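Local coordinates for protein MRG701 (Oryza sativa, PDB 5IN1) that probably reads methylated histone tails through its chromodomain, as in related MRG proteins, with a role in transcription, at residues Lys21-Glu26 and Ser44-Val49; His35-Tyr38 and Ser42-Trp45. All coordinates share one frame; numbering follows the deposited sequence.

In the fold
Contact 1 (Lys21-Glu26 with Ser44-Val49) and contact 2 (His35-Tyr38 with Ser42-Trp45) have centres about 7 Å apart and share Ser44 and Trp45. Strand 31-38 lies between strands 16-28 and 47-50 in the antiparallel sheet, so contact 1 reaches past the strand that supplies half of contact 2. Two probable hydrogen bonds join them: Asp46 OD1 to His37 ND1 at 2.7 Å and Glu47 OE1 to Tyr38 OH at 2.5 Å. Near contact 2, Tyr38 and Trp45 each meet the rings of His13 and Trp41, consistent with the aromatic pocket that chromodomains use for methyllysine, although no ligand defines it here.

Contact 1. Residues Lys21-Glu26 and Ser44-Val49; sequences KVQKSE and SWDEWV
The six-membered ring of Trp48 meets the carboxylate of Glu26 obliquely, the two planes standing 43° apart, with Glu26 CD 3.4 Å from Trp48 CH2. The contact spans the antiparallel sheet of the chromodomain from strand 16-28 to strand 47-50, across the intervening strand 31-38. Both carboxylate oxygens of Glu26 lie close to the same corner of the indole, and Glu26 OE2 is 3.5 Å from Trp48 CH2. Arg33 makes a cation-pi contact with the indole and a salt bridge with Glu26 OE1, so acid, ring and guanidinium form one cluster, while His35 meets Trp48 edge-to-face.

The separation of the two segments fits one strand between them: the CA atoms of Gln23 and Asp46 are 9.0 Å apart. On strand 16-28, Gln23 and Lys24 both face His35 in a classic beta bulge. At this bulge Lys24 comes obliquely to the far end of the indole, its CB 4.2 Å from Trp48 CH2 and its carbonyl O 3.9 Å from Trp48 CZ3, before the rest of its chain leads away. At Glu26 the sheet continues into the second subunit, where this residue pairs with an antiparallel strand and packs on Lys28 of that subunit.

The polar half of the contact belongs to Gln23. Its CG is anti to the carbonyl carbon (chi1 -64°), and the extended chain beyond carries the amide to Asp46. There OE1 pairs with His35 ND1, which supports the modelled orientation of the amide with NE2 turned to the acid. Amide and carboxylate planes stand 87° apart. Asp46 also takes His37 on OD1 and Lys43 on OD2; the modelled place of OD2 is less sure, which qualifies the hydrogen bond from Gln23 NE2 to Asp46 OD2, measured at 3.0 Å.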
loop_
_atom_site.group_PDB
_atom_site.type_symbol
_atom_site.label_atom_id
_atom_site.label_comp_id
_atom_site.label_asym_id
_atom_site.label_seq_id
_atom_site.Cartn_x
_atom_site.Cartn_y
_atom_site.Cartn_z
ATOM N N LYS A 21 14.181 11.412 -5.088
ATOM C CA LYS A 21 12.855 11.295 -5.659
ATOM C C LYS A 21 12.427 9.833 -5.706
ATOM O O LYS A 21 13.218 8.928 -6.008
ATOM C CB LYS A 21 12.800 11.917 -7.045
ATOM C CG LYS A 21 13.695 11.261 -8.039
ATOM C CD LYS A 21 13.531 11.899 -9.406
ATOM C CE LYS A 21 14.675 11.516 -10.327
ATOM N NZ LYS A 21 15.501 12.696 -10.708
ATOM N N VAL A 22 11.160 9.609 -5.401
ATOM C CA VAL A 22 10.584 8.272 -5.456
ATOM C C VAL A 22 10.291 7.892 -6.907
ATOM O O VAL A 22 9.533 8.582 -7.585
ATOM C CB VAL A 22 9.299 8.195 -4.620
ATOM C CG1 VAL A 22 8.662 6.806 -4.758
ATOM C CG2 VAL A 22 9.592 8.520 -3.178
ATOM N N GLN A 23 10.920 6.822 -7.375
ATOM C CA GLN A 23 10.735 6.312 -8.735
ATOM C C GLN A 23 9.577 5.323 -8.789
ATOM O O GLN A 23 8.822 5.301 -9.757
ATOM C CB GLN A 23 12.006 5.630 -9.238
ATOM C CG GLN A 23 13.204 6.555 -9.377
ATOM C CD GLN A 23 14.499 5.787 -9.521
ATOM O OE1 GLN A 23 14.791 4.887 -8.728
ATOM N NE2 GLN A 23 15.285 6.130 -10.531
ATOM N N LYS A 24 9.458 4.495 -7.752
ATOM C CA LYS A 24 8.428 3.458 -7.677
ATOM C C LYS A 24 8.079 3.197 -6.218
ATOM O O LYS A 24 8.953 3.258 -5.360
ATOM C CB LYS A 24 8.914 2.170 -8.360
ATOM C CG LYS A 24 8.840 2.226 -9.890
ATOM C CD LYS A 24 9.433 0.997 -10.580
ATOM C CE LYS A 24 10.017 1.370 -11.949
ATOM N NZ LYS A 24 9.259 0.801 -13.104
ATOM N N SER A 25 6.808 2.906 -5.945
ATOM C CA SER A 25 6.343 2.528 -4.613
ATOM C C SER A 25 5.663 1.166 -4.704
ATOM O O SER A 25 4.874 0.921 -5.620
ATOM C CB SER A 25 5.357 3.557 -4.045
ATOM O OG SER A 25 5.886 4.880 -4.094
ATOM N N GLU A 26 5.976 0.274 -3.771
ATOM C CA GLU A 26 5.337 -1.045 -3.730
ATOM C C GLU A 26 5.028 -1.433 -2.306
ATOM O O GLU A 26 5.753 -1.052 -1.388
ATOM C CB GLU A 26 6.229 -2.120 -4.358
ATOM C CG GLU A 26 6.482 -1.957 -5.848
ATOM C CD GLU A 26 7.479 -2.975 -6.370
ATOM O OE1 GLU A 26 7.985 -3.778 -5.558
ATOM O OE2 GLU A 26 7.760 -2.969 -7.586
ATOM N N SER A 44 23.749 4.544 -10.277
ATOM C CA SER A 44 24.275 3.391 -9.540
ATOM C C SER A 44 23.762 3.317 -8.108
ATOM O O SER A 44 23.631 2.224 -7.553
ATOM C CB SER A 44 25.807 3.410 -9.512
ATOM O OG SER A 44 26.347 3.121 -10.791
ATOM N N TRP A 45 23.472 4.468 -7.501
ATOM C CA TRP A 45 23.016 4.468 -6.120
ATOM C C TRP A 45 21.496 4.309 -5.969
ATOM O O TRP A 45 21.022 4.180 -4.846
ATOM C CB TRP A 45 23.474 5.746 -5.398
ATOM C CG TRP A 45 24.942 5.777 -5.039
ATOM C CD1 TRP A 45 25.904 6.558 -5.611
ATOM C CD2 TRP A 45 25.596 5.010 -4.019
ATOM N NE1 TRP A 45 27.119 6.326 -5.010
ATOM C CE2 TRP A 45 26.961 5.372 -4.040
ATOM C CE3 TRP A 45 25.172 4.046 -3.106
ATOM C CZ2 TRP A 45 27.899 4.815 -3.168
ATOM C CZ3 TRP A 45 26.113 3.489 -2.243
ATOM C CH2 TRP A 45 27.452 3.878 -2.285
ATOM N N ASP A 46 20.745 4.298 -7.072
ATOM C CA ASP A 46 19.296 4.077 -6.995
ATOM C C ASP A 46 19.017 2.758 -6.282
ATOM O O ASP A 46 19.680 1.752 -6.567
ATOM C CB ASP A 46 18.662 4.034 -8.378
ATOM C CG ASP A 46 18.740 5.354 -9.117
ATOM O OD1 ASP A 46 19.337 6.334 -8.618
ATOM O OD2 ASP A 46 18.206 5.396 -10.237
ATOM N N GLU A 47 18.067 2.756 -5.356
ATOM C CA GLU A 47 17.885 1.573 -4.518
ATOM C C GLU A 47 16.518 1.546 -3.866
ATOM O O GLU A 47 15.849 2.573 -3.748
ATOM C CB GLU A 47 18.961 1.511 -3.437
ATOM C CG GLU A 47 18.865 2.663 -2.447
ATOM C CD GLU A 47 19.928 2.600 -1.364
ATOM O OE1 GLU A 47 20.157 3.636 -0.710
ATOM O OE2 GLU A 47 20.551 1.531 -1.185
ATOM N N TRP A 48 16.109 0.352 -3.447
ATOM C CA TRP A 48 14.917 0.185 -2.637
ATOM C C TRP A 48 15.206 0.528 -1.194
ATOM O O TRP A 48 16.182 0.040 -0.616
ATOM C CB TRP A 48 14.406 -1.260 -2.670
ATOM C CG TRP A 48 13.823 -1.718 -3.952
ATOM C CD1 TRP A 48 14.381 -2.600 -4.837
ATOM C CD2 TRP A 48 12.551 -1.357 -4.497
ATOM N NE1 TRP A 48 13.541 -2.794 -5.898
ATOM C CE2 TRP A 48 12.409 -2.042 -5.716
ATOM C CE3 TRP A 48 11.515 -0.516 -4.066
ATOM C CZ2 TRP A 48 11.273 -1.910 -6.519
ATOM C CZ3 TRP A 48 10.386 -0.383 -4.863
ATOM C CH2 TRP A 48 10.275 -1.080 -6.078
ATOM N N VAL A 49 14.355 1.357 -0.602
ATOM C CA VAL A 49 14.445 1.629 0.820
ATOM C C VAL A 49 13.087 1.541 1.492
ATOM O O VAL A 49 12.036 1.701 0.852
ATOM C CB VAL A 49 15.043 3.031 1.084
ATOM C CG1 VAL A 49 16.438 3.163 0.455
ATOM C CG2 VAL A 49 14.112 4.102 0.566
#

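Contact 2. Residues His35-Tyr38 and Ser42-Trp45; sequences HVHY and SKSW
Lys43 lays its ammonium over one face of the His37 imidazole, an unusual approach in which NZ sits 3.1 Å above the ring plane, offset toward the rim. NZ is 3.2 Å from His37 ND1, and the aliphatic part follows the same ring, with Lys43 CD 3.3 Å from His37 CE1. Two successive bends in the lysine chain (chi2 -57°, chi3 -73°) fold it back to this position. The nearby carboxylate of Asp46, a partner of both basic groups, probably favours this pairing.

Tyr38 makes the second meeting. Trp45 O lies at the edge of the phenol, in its plane, 3.5 Å from Tyr38 CE2, whereas Trp45 CB lies out of that plane, 4.2 Å from Tyr38 CD2. Between these two pairs a water bridges the backbones, accepting from Tyr38 N and donating to Ser42 O, each at 3.0 Å. The turn itself is held from within: Ser42 OG accepts from Ser44 N in an ST turn, and Ser42 O also takes Trp45 N at 3.1 Å.

The 3-10 turn of residues 43-45 thus folds back on the end of strand 31-38, just before strand 47-50 begins. Val36 and Tyr38 rest on Val49 of that next strand, while His37 and Lys43 reach Gln23 on strand 16-28.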
loop_
_atom_site.group_PDB
_atom_site.type_symbol
_atom_site.label_atom_id
_atom_site.label_comp_id
_atom_site.label_asym_id
_atom_site.label_seq_id
_atom_site.Cartn_x
_atom_site.Cartn_y
_atom_site.Cartn_z
ATOM N N HIS A 35 11.664 2.806 -4.420
ATOM C CA HIS A 35 12.889 2.819 -5.204
ATOM C C HIS A 35 13.185 4.281 -5.434
ATOM O O HIS A 35 12.389 4.982 -6.052
ATOM C CB HIS A 35 12.748 2.054 -6.531
ATOM C CG HIS A 35 14.049 1.565 -7.086
ATOM N ND1 HIS A 35 14.812 2.300 -7.973
ATOM C CD2 HIS A 35 14.731 0.407 -6.881
ATOM C CE1 HIS A 35 15.898 1.616 -8.290
ATOM N NE2 HIS A 35 15.873 0.466 -7.646
ATOM N N VAL A 36 14.311 4.746 -4.899
ATOM C CA VAL A 36 14.617 6.169 -4.921
ATOM C C VAL A 36 15.875 6.469 -5.713
ATOM O O VAL A 36 16.779 5.642 -5.812
ATOM C CB VAL A 36 14.767 6.735 -3.486
ATOM C CG1 VAL A 36 13.451 6.555 -2.700
ATOM C CG2 VAL A 36 15.970 6.115 -2.740
ATOM N N HIS A 37 15.897 7.674 -6.286
ATOM C CA HIS A 37 17.079 8.234 -6.918
ATOM C C HIS A 37 17.534 9.438 -6.086
ATOM O O HIS A 37 16.716 10.294 -5.775
ATOM C CB HIS A 37 16.779 8.659 -8.365
ATOM C CG HIS A 37 17.889 9.454 -8.985
ATOM N ND1 HIS A 37 19.101 8.890 -9.302
ATOM C CD2 HIS A 37 17.991 10.769 -9.294
ATOM C CE1 HIS A 37 19.907 9.819 -9.790
ATOM N NE2 HIS A 37 19.254 10.970 -9.803
ATOM N N TYR A 38 18.815 9.479 -5.720
ATOM C CA TYR A 38 19.359 10.583 -4.944
ATOM C C TYR A 38 19.711 11.705 -5.901
ATOM O O TYR A 38 20.467 11.481 -6.850
ATOM C CB TYR A 38 20.578 10.130 -4.131
ATOM C CG TYR A 38 20.238 9.027 -3.141
ATOM C CD1 TYR A 38 19.903 9.331 -1.823
ATOM C CD2 TYR A 38 20.226 7.686 -3.531
ATOM C CE1 TYR A 38 19.576 8.320 -0.915
ATOM C CE2 TYR A 38 19.917 6.673 -2.628
ATOM C CZ TYR A 38 19.572 7.003 -1.337
ATOM O OH TYR A 38 19.255 5.986 -0.451
ATOM N N SER A 42 24.920 9.488 -8.969
ATOM C CA SER A 42 24.905 8.439 -9.981
ATOM C C SER A 42 23.662 7.565 -9.854
ATOM O O SER A 42 23.204 7.288 -8.744
ATOM C CB SER A 42 26.156 7.562 -9.850
ATOM O OG SER A 42 26.080 6.425 -10.690
ATOM N N LYS A 43 23.139 7.105 -10.986
ATOM C CA LYS A 43 22.041 6.142 -10.999
ATOM C C LYS A 43 22.447 4.818 -10.347
ATOM O O LYS A 43 21.583 4.065 -9.903
ATOM C CB LYS A 43 21.558 5.890 -12.429
ATOM C CG LYS A 43 21.076 7.123 -13.176
ATOM C CD LYS A 43 19.936 7.840 -12.444
ATOM C CE LYS A 43 18.611 7.089 -12.531
ATOM N NZ LYS A 43 17.494 7.837 -11.910
ATOM N N SER A 44 23.749 4.544 -10.277
ATOM C CA SER A 44 24.275 3.391 -9.540
ATOM C C SER A 44 23.762 3.317 -8.108
ATOM O O SER A 44 23.631 2.224 -7.553
ATOM C CB SER A 44 25.807 3.410 -9.512
ATOM O OG SER A 44 26.347 3.121 -10.791
ATOM N N TRP A 45 23.472 4.468 -7.501
ATOM C CA TRP A 45 23.016 4.468 -6.120
ATOM C C TRP A 45 21.496 4.309 -5.969
ATOM O O TRP A 45 21.022 4.180 -4.846
ATOM C CB TRP A 45 23.474 5.746 -5.398
ATOM C CG TRP A 45 24.942 5.777 -5.039
ATOM C CD1 TRP A 45 25.904 6.558 -5.611
ATOM C CD2 TRP A 45 25.596 5.010 -4.019
ATOM N NE1 TRP A 45 27.119 6.326 -5.010
ATOM C CE2 TRP A 45 26.961 5.372 -4.040
ATOM C CE3 TRP A 45 25.172 4.046 -3.106
ATOM C CZ2 TRP A 45 27.899 4.815 -3.168
ATOM C CZ3 TRP A 45 26.113 3.489 -2.243
ATOM C CH2 TRP A 45 27.452 3.878 -2.285
HETATM O O HOH W 1 20.921 7.676 -6.892
#